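Local coordinates for protein 4-hydroxybenzoyl-CoA thioesterase (Bacillus halodurans, PDB 5WH9) that probably hydrolyses the thioester bond of gentisyl-coenzyme A, as a hotdog-fold member of the 4-hydroxybenzoyl-CoA thioesterase family, at residues P24-W29 against H92-Q97; E32-F37 against E106-A111; I80-L83 against F88-E91. One frame throughout, in Å; residues are numbered along the deposited sequence.

The three contacts lie in one hotdog domain, where a curved antiparallel sheet wraps a central helix. Contacts 1 and 2 join helix 25-40 to that sheet, their centres about 14 Å apart. Contact 1 uses the N-terminal part of the helix and strand 87-96, contact 2 a later part and the neighbouring strand 99-111. Contact 3 lies within the sheet, where strands 73-80 and 87-96 meet near the loop that connects them. Its centre is about 9 Å from that of contact 2 and about 17 Å from that of contact 1. The segments of contacts 1 and 2 alternate along the chain, and contact 3 is nested inside both loops. Two adjacent strands thus pack on one helix.

Contact 1 (P24-W29 against H92-Q97)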
ATOM      1  N   PRO B  24       2.575   3.008  -9.176  1.00 10.35           N
ATOM      2  CA  PRO B  24       3.316   3.624  -8.104  1.00  9.55           C
ATOM      3  C   PRO B  24       4.069   2.442  -7.606  1.00 10.33           C
ATOM      4  O   PRO B  24       5.218   2.642  -7.214  1.00 10.48           O
ATOM      5  CB  PRO B  24       2.266   4.053  -7.082  1.00  9.39           C
ATOM      6  CG  PRO B  24       1.077   4.403  -7.907  1.00  9.45           C
ATOM      7  CD  PRO B  24       1.107   3.470  -9.085  1.00  9.85           C
ATOM      8  N   ASN B  25       3.508   1.232  -7.588  1.00 11.25           N
ATOM      9  CA  ASN B  25       4.452   0.291  -7.045  1.00 13.78           C
ATOM     10  C   ASN B  25       5.850   0.391  -7.643  1.00 13.87           C
ATOM     11  O   ASN B  25       6.779   0.054  -6.989  1.00 13.00           O
ATOM     12  CB  ASN B  25       3.946  -1.142  -7.108  1.00 13.37           C
ATOM     13  CG  ASN B  25       2.747  -1.364  -6.230  1.00 13.82           C
ATOM     14  OD1 ASN B  25       1.699  -1.666  -6.688  1.00 14.84           O
ATOM     15  ND2 ASN B  25       2.912  -1.153  -4.984  1.00 15.12           N
ATOM     16  N   TYR B  26       5.951   0.814  -8.899  1.00  9.48           N
ATOM     17  CA  TYR B  26       7.273   0.953  -9.494  1.00 12.65           C
ATOM     18  C   TYR B  26       8.119   1.955  -8.688  1.00 11.56           C
ATOM     19  O   TYR B  26       9.343   1.829  -8.603  1.00 10.87           O
ATOM     20  CB  TYR B  26       7.174   1.406 -10.949  1.00 12.62           C
ATOM     21  CG  TYR B  26       6.654   0.371 -11.910  1.00 15.10           C
ATOM     22  CD1 TYR B  26       5.303   0.098 -11.991  1.00 16.40           C
ATOM     23  CD2 TYR B  26       7.512  -0.309 -12.772  1.00 16.69           C
ATOM     24  CE1 TYR B  26       4.811  -0.837 -12.872  1.00 16.21           C
ATOM     25  CE2 TYR B  26       7.032  -1.248 -13.672  1.00 13.65           C
ATOM     26  CZ  TYR B  26       5.669  -1.511 -13.711  1.00 20.09           C
ATOM     27  OH  TYR B  26       5.145  -2.437 -14.605  1.00 19.91           O
ATOM     28  N   TYR B  27       7.466   2.959  -8.110  1.00  7.34           N
ATOM     29  CA  TYR B  27       8.165   3.959  -7.296  1.00  9.39           C
ATOM     30  C   TYR B  27       8.560   3.386  -5.944  1.00 10.98           C
ATOM     31  O   TYR B  27       9.637   3.691  -5.438  1.00 13.86           O
ATOM     32  CB  TYR B  27       7.313   5.230  -7.155  1.00 10.08           C
ATOM     33  CG  TYR B  27       7.008   5.824  -8.514  1.00  8.60           C
ATOM     34  CD1 TYR B  27       7.902   6.702  -9.116  1.00  8.14           C
ATOM     35  CD2 TYR B  27       5.863   5.462  -9.224  1.00  9.06           C
ATOM     36  CE1 TYR B  27       7.658   7.237 -10.373  1.00  7.27           C
ATOM     37  CE2 TYR B  27       5.614   5.983 -10.516  1.00  8.68           C
ATOM     38  CZ  TYR B  27       6.530   6.874 -11.070  1.00  5.60           C
ATOM     39  OH  TYR B  27       6.310   7.438 -12.316  1.00 12.49           O
ATOM     40  N   LYS B  28       7.688   2.550  -5.380  1.00 12.14           N
ATOM     41  CA  LYS B  28       7.964   1.799  -4.162  1.00 13.17           C
ATOM     42  C   LYS B  28       9.219   0.956  -4.387  1.00 16.09           C
ATOM     43  O   LYS B  28      10.129   0.918  -3.552  1.00 11.84           O
ATOM     44  CB  LYS B  28       6.736   0.917  -3.828  1.00 16.21           C
ATOM     45  CG  LYS B  28       6.876  -0.183  -2.764  1.00 16.30           C
ATOM     46  CD  LYS B  28       5.860  -1.331  -3.061  1.00 24.21           C
ATOM     47  CE  LYS B  28       5.548  -2.263  -1.870  1.00 38.48           C
ATOM     48  NZ  LYS B  28       6.664  -3.150  -1.332  1.00 30.17           N
ATOM     49  N   TRP B  29       9.279   0.298  -5.539  1.00 12.28           N
ATOM     50  CA  TRP B  29      10.413  -0.574  -5.815  1.00 13.79           C
ATOM     51  C   TRP B  29      11.689   0.230  -6.019  1.00 12.03           C
ATOM     52  O   TRP B  29      12.748  -0.209  -5.585  1.00 11.72           O
ATOM     53  CB  TRP B  29      10.131  -1.491  -7.009  1.00 13.70           C
ATOM     54  CG  TRP B  29       9.121  -2.547  -6.705  1.00 11.29           C
ATOM     55  CD1 TRP B  29       9.021  -3.284  -5.560  1.00 13.09           C
ATOM     56  CD2 TRP B  29       8.057  -2.983  -7.559  1.00 11.86           C
ATOM     57  NE1 TRP B  29       7.958  -4.146  -5.651  1.00 14.65           N
ATOM     58  CE2 TRP B  29       7.351  -3.979  -6.869  1.00 10.89           C
ATOM     59  CE3 TRP B  29       7.629  -2.617  -8.841  1.00 11.48           C
ATOM     60  CZ2 TRP B  29       6.247  -4.627  -7.424  1.00  9.20           C
ATOM     61  CZ3 TRP B  29       6.547  -3.249  -9.377  1.00  9.58           C
ATOM     62  CH2 TRP B  29       5.864  -4.242  -8.675  1.00 11.04           C
ATOM     63  N   HIS B  92      17.282   3.922 -12.432  1.00 14.22           N
ATOM     64  CA  HIS B  92      16.801   2.577 -12.136  1.00 15.48           C
ATOM     65  C   HIS B  92      16.233   1.966 -13.388  1.00 19.62           C
ATOM     66  O   HIS B  92      15.382   2.574 -14.040  1.00 20.98           O
ATOM     67  CB  HIS B  92      15.688   2.590 -11.082  1.00 13.27           C
ATOM     68  CG  HIS B  92      16.136   3.038  -9.731  1.00  9.79           C
ATOM     69  ND1 HIS B  92      15.670   4.188  -9.138  1.00 11.95           N
ATOM     70  CD2 HIS B  92      17.022   2.501  -8.862  1.00 12.67           C
ATOM     71  CE1 HIS B  92      16.230   4.331  -7.950  1.00 13.90           C
ATOM     72  NE2 HIS B  92      17.052   3.317  -7.756  1.00 14.78           N
ATOM     73  N   HIS B  93      16.674   0.751 -13.698  1.00 21.68           N
ATOM     74  CA  HIS B  93      16.179   0.023 -14.846  1.00 21.95           C
ATOM     75  C   HIS B  93      15.586  -1.305 -14.403  1.00 19.66           C
ATOM     76  O   HIS B  93      16.284  -2.141 -13.820  1.00 19.37           O
ATOM     77  CB  HIS B  93      17.315  -0.241 -15.826  1.00 23.62           C
ATOM     78  CG  HIS B  93      17.864   0.991 -16.469  1.00 28.01           C
ATOM     79  ND1 HIS B  93      17.158   1.724 -17.396  1.00 34.46           N
ATOM     80  CD2 HIS B  93      19.066   1.603 -16.345  1.00 33.42           C
ATOM     81  CE1 HIS B  93      17.894   2.741 -17.806  1.00 34.99           C
ATOM     82  NE2 HIS B  93      19.057   2.688 -17.186  1.00 36.81           N
ATOM     83  N   PHE B  94      14.306  -1.503 -14.695  1.00 10.25           N
ATOM     84  CA  PHE B  94      13.628  -2.749 -14.364  1.00 11.27           C
ATOM     85  C   PHE B  94      13.928  -3.776 -15.423  1.00 15.44           C
ATOM     86  O   PHE B  94      13.708  -3.541 -16.630  1.00 13.69           O
ATOM     87  CB  PHE B  94      12.117  -2.544 -14.251  1.00 10.98           C
ATOM     88  CG  PHE B  94      11.732  -1.611 -13.156  1.00 12.62           C
ATOM     89  CD1 PHE B  94      11.993  -0.247 -13.273  1.00 11.28           C
ATOM     90  CD2 PHE B  94      11.130  -2.087 -11.998  1.00 10.65           C
ATOM     91  CE1 PHE B  94      11.656   0.617 -12.253  1.00 10.42           C
ATOM     92  CE2 PHE B  94      10.783  -1.221 -10.967  1.00  8.01           C
ATOM     93  CZ  PHE B  94      11.045   0.126 -11.101  1.00 13.32           C
ATOM     94  N   ILE B  95      14.462  -4.906 -14.969  1.00 21.84           N
ATOM     95  CA  ILE B  95      14.776  -6.000 -15.855  1.00 18.84           C
ATOM     96  C   ILE B  95      13.884  -7.207 -15.557  1.00 17.55           C
ATOM     97  O   ILE B  95      13.837  -7.714 -14.443  1.00 22.11           O
ATOM     98  CB  ILE B  95      16.275  -6.376 -15.802  1.00 25.34           C
ATOM     99  CG1 ILE B  95      17.118  -5.300 -16.479  1.00 25.93           C
ATOM    100  CG2 ILE B  95      16.526  -7.690 -16.542  1.00 23.54           C
ATOM    101  CD1 ILE B  95      17.525  -4.192 -15.590  1.00 27.19           C
ATOM    102  N   LYS B  96      13.153  -7.630 -16.568  1.00  8.66           N
ATOM    103  CA  LYS B  96      12.373  -8.846 -16.512  1.00 14.56           C
ATOM    104  C   LYS B  96      12.723  -9.690 -17.730  1.00 18.17           C
ATOM    105  O   LYS B  96      12.724  -9.187 -18.865  1.00 16.49           O
ATOM    106  CB  LYS B  96      10.885  -8.512 -16.539  1.00 10.60           C
ATOM    107  CG  LYS B  96      10.017  -9.667 -16.958  1.00 12.56           C
ATOM    108  CD  LYS B  96       8.560  -9.289 -16.908  1.00 17.48           C
ATOM    109  CE  LYS B  96       7.763  -9.999 -17.989  1.00 23.48           C
ATOM    110  NZ  LYS B  96       6.298  -9.904 -17.725  1.00 27.57           N
ATOM    111  N   GLN B  97      13.036 -10.964 -17.486  1.00 24.66           N
ATOM    112  CA  GLN B  97      13.343 -11.905 -18.550  1.00 23.71           C
ATOM    113  C   GLN B  97      14.495 -11.369 -19.376  1.00 23.94           C
ATOM    114  O   GLN B  97      14.489 -11.463 -20.598  1.00 24.74           O
ATOM    115  CB  GLN B  97      12.111 -12.138 -19.428  1.00 23.42           C
ATOM    116  CG  GLN B  97      10.907 -12.651 -18.649  1.00 26.42           C
ATOM    117  CD  GLN B  97       9.722 -12.960 -19.544  1.00 32.37           C
ATOM    118  OE1 GLN B  97       9.554 -12.353 -20.600  1.00 32.50           O
ATOM    119  NE2 GLN B  97       8.899 -13.915 -19.129  1.00 30.60           N
TER
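The central helix of the hotdog fold meets its sheet here, with Tyr26 and Trp29 of helix 25-40 against Phe94 of strand 87-96. Phe94 points toward the helix, and its ring tip reaches between these two residues. Tyr26 turns the edge of its ring to a face of Phe94. The ring centroids are 5.3 Å apart and the planes stand at 61°, a T-shaped (edge-to-face) pair. Tyr26 CD2 makes the approach, 3.8 Å from Phe94 CE2 and offset toward the rim of the ring. Phe94 CZ also comes to 3.5 Å from the backbone Tyr26 O. Trp29 takes a different side. Its CB lies near the plane of the Phe94 ring, at the edge, 4.0 Å from Phe94 CE2. Phe94 is thus touched on a face by one helix residue and at its edge by another, one turn further on. With Phe94 CB already directed at the helix, CG anti to the carbonyl carbon (chi1 -63°) places CE2 and CZ beside Tyr26. All three residues are buried. Phe64 makes a further edge-to-face pair with Tyr26, and Phe8 stacks on Trp29. An aromatic cluster lies between the sheet and the helix it wraps, the layout of the hotdog fold.

Contact 2 (E32-F37 against E106-A111)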
ATOM      1  N   GLU B  32      12.900   1.142  -2.734  1.00  9.92           N
ATOM      2  CA  GLU B  32      13.580  -0.002  -2.142  1.00 12.17           C
ATOM      3  C   GLU B  32      14.956  -0.209  -2.771  1.00 11.71           C
ATOM      4  O   GLU B  32      15.927  -0.488  -2.077  1.00  8.92           O
ATOM      5  CB  GLU B  32      12.746  -1.268  -2.292  1.00  9.63           C
ATOM      6  CG  GLU B  32      11.375  -1.126  -1.686  1.00 13.82           C
ATOM      7  CD  GLU B  32      10.494  -2.355  -1.874  1.00 11.10           C
ATOM      8  OE1 GLU B  32      10.984  -3.414  -2.336  1.00 12.41           O
ATOM      9  OE2 GLU B  32       9.300  -2.245  -1.559  1.00  9.67           O
ATOM     10  N   ALA B  33      15.045  -0.070  -4.084  1.00 16.90           N
ATOM     11  CA  ALA B  33      16.339  -0.215  -4.729  1.00 17.13           C
ATOM     12  C   ALA B  33      17.305   0.819  -4.170  1.00 19.66           C
ATOM     13  O   ALA B  33      18.445   0.483  -3.858  1.00 15.85           O
ATOM     14  CB  ALA B  33      16.221  -0.076  -6.223  1.00 17.55           C
ATOM     15  N   CYS B  34      16.842   2.066  -4.039  1.00 17.88           N
ATOM     16  CA  CYS B  34      17.681   3.145  -3.523  1.00 16.28           C
ATOM     17  C   CYS B  34      18.292   2.806  -2.176  1.00 17.55           C
ATOM     18  O   CYS B  34      19.484   3.002  -1.975  1.00 19.57           O
ATOM     19  CB  CYS B  34      16.895   4.448  -3.393  1.00 20.26           C
ATOM     20  SG  CYS B  34      17.794   5.734  -2.453  1.00 23.61           S
ATOM     21  N   HIS B  35      17.463   2.311  -1.255  1.00 19.27           N
ATOM     22  CA  HIS B  35      17.911   1.931   0.083  1.00 18.55           C
ATOM     23  C   HIS B  35      18.869   0.750   0.031  1.00 18.06           C
ATOM     24  O   HIS B  35      19.823   0.656   0.806  1.00 15.25           O
ATOM     25  CB  HIS B  35      16.718   1.523   0.936  1.00 15.01           C
ATOM     26  CG  HIS B  35      15.961   2.674   1.521  1.00 20.30           C
ATOM     27  ND1 HIS B  35      14.946   3.326   0.845  1.00 18.58           N
ATOM     28  CD2 HIS B  35      16.056   3.272   2.731  1.00 17.42           C
ATOM     29  CE1 HIS B  35      14.465   4.291   1.606  1.00 16.28           C
ATOM     30  NE2 HIS B  35      15.111   4.271   2.762  1.00 24.10           N
ATOM     31  N   HIS B  36      18.577  -0.182  -0.862  1.00 14.02           N
ATOM     32  CA  HIS B  36      19.413  -1.361  -0.995  1.00 16.80           C
ATOM     33  C   HIS B  36      20.734  -0.967  -1.610  1.00 17.27           C
ATOM     34  O   HIS B  36      21.762  -1.587  -1.371  1.00 16.80           O
ATOM     35  CB  HIS B  36      18.723  -2.401  -1.869  1.00 16.36           C
ATOM     36  CG  HIS B  36      19.624  -3.503  -2.318  1.00 20.04           C
ATOM     37  ND1 HIS B  36      20.480  -3.368  -3.388  1.00 17.65           N
ATOM     38  CD2 HIS B  36      19.787  -4.766  -1.859  1.00 19.68           C
ATOM     39  CE1 HIS B  36      21.136  -4.502  -3.567  1.00 23.92           C
ATOM     40  NE2 HIS B  36      20.732  -5.366  -2.651  1.00 17.81           N
ATOM     41  N   PHE B  37      20.684   0.081  -2.416  1.00 20.25           N
ATOM     42  CA  PHE B  37      21.857   0.605  -3.078  1.00 18.62           C
ATOM     43  C   PHE B  37      22.799   1.204  -2.036  1.00 20.42           C
ATOM     44  O   PHE B  37      23.954   0.843  -1.991  1.00 20.52           O
ATOM     45  CB  PHE B  37      21.426   1.649  -4.106  1.00 21.72           C
ATOM     46  CG  PHE B  37      22.552   2.220  -4.915  1.00 20.72           C
ATOM     47  CD1 PHE B  37      23.169   1.467  -5.892  1.00 21.48           C
ATOM     48  CD2 PHE B  37      22.965   3.534  -4.723  1.00 27.28           C
ATOM     49  CE1 PHE B  37      24.205   1.997  -6.642  1.00 21.28           C
ATOM     50  CE2 PHE B  37      23.994   4.073  -5.474  1.00 24.09           C
ATOM     51  CZ  PHE B  37      24.620   3.297  -6.431  1.00 22.06           C
ATOM     52  N   GLU B 106      15.387   8.922  -9.842  1.00 12.92           N
ATOM     53  CA  GLU B 106      15.001   9.698  -8.692  1.00 13.08           C
ATOM     54  C   GLU B 106      16.044  10.809  -8.553  1.00 18.03           C
ATOM     55  O   GLU B 106      17.245  10.544  -8.589  1.00 18.75           O
ATOM     56  CB  GLU B 106      15.034   8.811  -7.441  1.00 15.51           C
ATOM     57  CG  GLU B 106      14.078   7.618  -7.457  1.00 11.28           C
ATOM     58  CD  GLU B 106      14.189   6.747  -6.212  1.00 17.00           C
ATOM     59  OE1 GLU B 106      13.140   6.294  -5.713  1.00 14.34           O
ATOM     60  OE2 GLU B 106      15.325   6.489  -5.741  1.00 20.47           O
ATOM     61  N   LYS B 107      15.601  12.051  -8.428  1.00 17.22           N
ATOM     62  CA  LYS B 107      16.480  13.096  -7.927  1.00 19.38           C
ATOM     63  C   LYS B 107      16.331  13.157  -6.417  1.00 18.00           C
ATOM     64  O   LYS B 107      15.219  13.293  -5.903  1.00 18.18           O
ATOM     65  CB  LYS B 107      16.121  14.451  -8.519  1.00 19.77           C
ATOM     66  CG  LYS B 107      17.097  15.557  -8.115  1.00 27.48           C
ATOM     67  CD  LYS B 107      17.085  16.728  -9.106  1.00 23.61           C
ATOM     68  CE  LYS B 107      18.006  17.838  -8.613  1.00 29.54           C
ATOM     69  NZ  LYS B 107      18.188  18.951  -9.605  1.00 37.07           N
ATOM     70  N   ARG B 108      17.440  13.041  -5.699  1.00 18.14           N
ATOM     71  CA  ARG B 108      17.389  13.085  -4.242  1.00 19.13           C
ATOM     72  C   ARG B 108      18.396  14.072  -3.655  1.00 20.84           C
ATOM     73  O   ARG B 108      19.429  14.378  -4.258  1.00 20.78           O
ATOM     74  CB  ARG B 108      17.607  11.692  -3.641  1.00 18.34           C
ATOM     75  CG  ARG B 108      16.600  10.627  -4.061  1.00 18.87           C
ATOM     76  CD  ARG B 108      16.939   9.302  -3.387  1.00 20.33           C
ATOM     77  NE  ARG B 108      15.983   8.229  -3.651  1.00 22.10           N
ATOM     78  CZ  ARG B 108      14.994   7.885  -2.827  1.00 25.38           C
ATOM     79  NH1 ARG B 108      14.820   8.541  -1.687  1.00 21.32           N
ATOM     80  NH2 ARG B 108      14.177   6.886  -3.143  1.00 20.98           N
ATOM     81  N   VAL B 109      18.089  14.564  -2.465  1.00 20.24           N
ATOM     82  CA  VAL B 109      18.985  15.463  -1.766  1.00 25.19           C
ATOM     83  C   VAL B 109      19.372  14.804  -0.461  1.00 30.32           C
ATOM     84  O   VAL B 109      18.932  13.692  -0.188  1.00 32.47           O
ATOM     85  CB  VAL B 109      18.327  16.835  -1.501  1.00 23.42           C
ATOM     86  CG1 VAL B 109      18.037  17.532  -2.822  1.00 20.40           C
ATOM     87  CG2 VAL B 109      17.062  16.680  -0.679  1.00 21.56           C
ATOM     88  N   TRP B 110      20.198  15.470   0.338  1.00 35.44           N
ATOM     89  CA  TRP B 110      20.559  14.949   1.646  1.00 30.74           C
ATOM     90  C   TRP B 110      19.997  15.873   2.706  1.00 32.45           C
ATOM     91  O   TRP B 110      20.138  17.092   2.595  1.00 35.32           O
ATOM     92  CB  TRP B 110      22.074  14.854   1.779  1.00 33.05           C
ATOM     93  CG  TRP B 110      22.517  13.793   2.740  1.00 34.45           C
ATOM     94  CD1 TRP B 110      22.762  13.943   4.074  1.00 35.83           C
ATOM     95  CD2 TRP B 110      22.760  12.412   2.440  1.00 37.06           C
ATOM     96  NE1 TRP B 110      23.150  12.748   4.620  1.00 36.24           N
ATOM     97  CE2 TRP B 110      23.154  11.790   3.640  1.00 35.90           C
ATOM     98  CE3 TRP B 110      22.688  11.641   1.268  1.00 36.00           C
ATOM     99  CZ2 TRP B 110      23.477  10.432   3.708  1.00 34.04           C
ATOM    100  CZ3 TRP B 110      23.004  10.291   1.334  1.00 34.58           C
ATOM    101  CH2 TRP B 110      23.395   9.700   2.545  1.00 39.23           C
ATOM    102  N   ALA B 111      19.353  15.305   3.723  1.00 26.86           N
ATOM    103  CA  ALA B 111      18.741  16.109   4.779  1.00 32.08           C
ATOM    104  C   ALA B 111      18.981  15.541   6.176  1.00 39.11           C
ATOM    105  O   ALA B 111      19.382  14.375   6.330  1.00 31.31           O
ATOM    106  CB  ALA B 111      17.244  16.283   4.527  1.00 31.41           C
TER
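Glu106 and Arg108 of strand 99-111 both point toward Cys34, on the central helix of the hotdog fold. They lie two residues apart, so they leave the same side of the strand. The three meeting residues are buried.

Glu106 comes first. Its OE2 lies 3.5 Å from Cys34 CB. The same oxygen accepts a hydrogen bond from Arg108 NE at 2.8 Å, part of a salt bridge. Arg108 NH2 adds a second, weak bond to Glu106 OE2. One carboxylate oxygen is therefore shared by two nitrogens of the guanidinium. The bond from NE is bent, with an N-H...acceptor angle of 148°. OE2 lies in the guanidinium plane, but NE comes to it from above the carboxylate plane. The other oxygen, Glu106 OE1, is hydrogen-bonded to Tyr23 OH of the second subunit, so this carboxylate also takes part in the subunit interface.

Arg108 then runs extended from CG to NE, which brings its guanidinium up to the helix. Further partners hold this group: Asp31 pairs with NH2, and Phe55 O accepts a bond from NH1. The two carboxylates near the buried guanidinium would probably favour its positive charge.

Cys34 SG is anti to the backbone N (chi1 169°). This torsion sets the sulfur over one face of the Arg108 guanidinium, offset toward its rim, with Cys34 SG 3.3 Å from Arg108 NE and 3.6 Å from Arg108 CZ.

Contact 3 (I80-L83 against F88-E91); sequences IREL and FILE
Ile89 fills a hollow between the side chains of Arg81 and Glu82, with one branch for each. Its CG2 sits over the centre of one face of the Arg81 guanidinium, 3.9 Å from Arg81 CZ. Its CD1 lies alongside Glu82, 3.7 Å from Glu82 CB. With CG1 of Ile89 anti to the carbonyl carbon, chi1 -65° directs CG2 to Arg81 and CG1, with CD1, to Glu82. An alanine here is likely to open a gap between the two chains and leave the Arg81 guanidinium freer to turn. The arginine reaches on past Ile89, and its NH1 forms a salt bridge with Glu91 OE1 at 2.9 Å. Glu91 OE2 is hydrogen-bonded to His93. This is where strands 73-80 and 87-96 of the antiparallel hotdog sheet meet near their connection. Ile80 and Leu90 form an antiparallel non-hydrogen-bonded pair, with their side chains on one face of the sheet. Beyond it, Arg81 N bonds to Ile89 O at 2.8 Å, almost straight at 175°. The CD1 methyl of Ile80 reaches Phe88 CD2 at 3.9 Å, and Ile80 CB rests on Leu90 CD2. Leu83 CD1 packs 4.2 Å from Phe88 CB, while Phe131 of helix 125-131 touches Ile80, Leu83 and Phe88.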
ATOM      1  N   ILE B  80      24.348   5.692 -10.358  1.00 30.85           N
ATOM      2  CA  ILE B  80      24.250   7.079  -9.910  1.00 31.08           C
ATOM      3  C   ILE B  80      24.759   8.005 -11.019  1.00 35.71           C
ATOM      4  O   ILE B  80      25.797   7.748 -11.615  1.00 39.72           O
ATOM      5  CB  ILE B  80      25.002   7.310  -8.600  1.00 33.01           C
ATOM      6  CG1 ILE B  80      24.725   8.720  -8.077  1.00 35.53           C
ATOM      7  CG2 ILE B  80      26.487   7.101  -8.789  1.00 35.40           C
ATOM      8  CD1 ILE B  80      25.286   8.957  -6.705  1.00 39.07           C
ATOM      9  N   ARG B  81      23.974   8.987 -11.338  1.00 47.55           N
ATOM     10  CA  ARG B  81      24.246   9.783 -12.480  1.00 55.09           C
ATOM     11  C   ARG B  81      24.275  11.292 -12.469  1.00 52.50           C
ATOM     12  O   ARG B  81      24.426  11.799 -13.529  1.00 62.03           O
ATOM     13  CB  ARG B  81      23.361   9.316 -13.603  1.00 52.09           C
ATOM     14  CG  ARG B  81      22.045  10.000 -13.682  1.00 48.76           C
ATOM     15  CD  ARG B  81      21.721  10.228 -15.124  1.00 55.75           C
ATOM     16  NE  ARG B  81      20.491  10.924 -15.207  1.00 58.89           N
ATOM     17  CZ  ARG B  81      19.335  10.330 -15.298  1.00 57.73           C
ATOM     18  NH1 ARG B  81      19.236   9.014 -15.326  1.00 54.67           N
ATOM     19  NH2 ARG B  81      18.283  11.077 -15.334  1.00 59.37           N
ATOM     20  N   GLU B  82      24.031  12.001 -11.382  1.00 35.44           N
ATOM     21  CA  GLU B  82      24.205  13.469 -11.431  1.00 41.12           C
ATOM     22  C   GLU B  82      24.708  14.064 -10.133  1.00 37.33           C
ATOM     23  O   GLU B  82      24.080  14.925  -9.587  1.00 39.82           O
ATOM     24  CB  GLU B  82      22.898  14.162 -11.896  1.00 43.77           C
ATOM     25  CG  GLU B  82      22.992  15.651 -12.197  1.00 44.72           C
ATOM     26  CD  GLU B  82      22.213  16.060 -13.430  1.00 57.58           C
ATOM     27  OE1 GLU B  82      21.832  15.165 -14.188  1.00 60.68           O
ATOM     28  OE2 GLU B  82      21.997  17.262 -13.659  1.00 57.94           O
ATOM     29  N   LEU B  83      25.841  13.604  -9.663  1.00 23.73           N
ATOM     30  CA  LEU B  83      26.226  13.913  -8.313  1.00 24.85           C
ATOM     31  C   LEU B  83      26.645  15.357  -8.161  1.00 22.92           C
ATOM     32  O   LEU B  83      27.466  15.846  -8.841  1.00 24.42           O
ATOM     33  CB  LEU B  83      27.264  12.931  -7.827  1.00 26.63           C
ATOM     34  CG  LEU B  83      28.000  13.179  -6.517  1.00 28.68           C
ATOM     35  CD1 LEU B  83      27.185  12.886  -5.288  1.00 14.93           C
ATOM     36  CD2 LEU B  83      29.303  12.426  -6.497  1.00 20.96           C
ATOM     37  N   PHE B  88      21.804  14.196  -5.728  1.00 22.01           N
ATOM     38  CA  PHE B  88      22.252  13.171  -6.655  1.00 18.72           C
ATOM     39  C   PHE B  88      21.031  12.552  -7.338  1.00 16.74           C
ATOM     40  O   PHE B  88      19.913  12.632  -6.820  1.00 16.32           O
ATOM     41  CB  PHE B  88      23.091  12.099  -5.937  1.00 20.64           C
ATOM     42  CG  PHE B  88      22.326  11.301  -4.918  1.00 17.09           C
ATOM     43  CD1 PHE B  88      22.080  11.813  -3.654  1.00 20.75           C
ATOM     44  CD2 PHE B  88      21.863  10.036  -5.214  1.00 19.50           C
ATOM     45  CE1 PHE B  88      21.363  11.077  -2.710  1.00 16.75           C
ATOM     46  CE2 PHE B  88      21.150   9.295  -4.276  1.00 11.50           C
ATOM     47  CZ  PHE B  88      20.905   9.817  -3.031  1.00 12.37           C
ATOM     48  N   ILE B  89      21.246  11.959  -8.509  1.00 13.15           N
ATOM     49  CA  ILE B  89      20.197  11.249  -9.237  1.00 17.01           C
ATOM     50  C   ILE B  89      20.543   9.767  -9.392  1.00 13.22           C
ATOM     51  O   ILE B  89      21.638   9.424  -9.813  1.00 19.83           O
ATOM     52  CB  ILE B  89      19.967  11.830 -10.644  1.00 15.96           C
ATOM     53  CG1 ILE B  89      19.428  13.252 -10.570  1.00 17.64           C
ATOM     54  CG2 ILE B  89      18.984  10.977 -11.432  1.00 14.55           C
ATOM     55  CD1 ILE B  89      19.186  13.845 -11.956  1.00 18.54           C
ATOM     56  N   LEU B  90      19.600   8.900  -9.047  1.00 14.11           N
ATOM     57  CA  LEU B  90      19.734   7.469  -9.270  1.00 14.77           C
ATOM     58  C   LEU B  90      18.953   7.078 -10.509  1.00 12.93           C
ATOM     59  O   LEU B  90      17.773   7.404 -10.630  1.00  9.32           O
ATOM     60  CB  LEU B  90      19.181   6.687  -8.078  1.00 11.62           C
ATOM     61  CG  LEU B  90      19.908   6.865  -6.748  1.00 18.97           C
ATOM     62  CD1 LEU B  90      19.189   6.086  -5.629  1.00 20.29           C
ATOM     63  CD2 LEU B  90      21.368   6.426  -6.861  1.00 17.66           C
ATOM     64  N   GLU B  91      19.607   6.385 -11.426  1.00 17.08           N
ATOM     65  CA  GLU B  91      18.899   5.756 -12.523  1.00 18.78           C
ATOM     66  C   GLU B  91      18.526   4.302 -12.157  1.00 19.70           C
ATOM     67  O   GLU B  91      19.348   3.547 -11.615  1.00 22.05           O
ATOM     68  CB  GLU B  91      19.748   5.800 -13.788  1.00 25.14           C
ATOM     69  CG  GLU B  91      18.942   5.582 -15.074  1.00 32.30           C
ATOM     70  CD  GLU B  91      19.805   5.666 -16.330  1.00 48.39           C
ATOM     71  OE1 GLU B  91      19.820   6.739 -16.980  1.00 57.04           O
ATOM     72  OE2 GLU B  91      20.471   4.658 -16.672  1.00 42.46           O
TER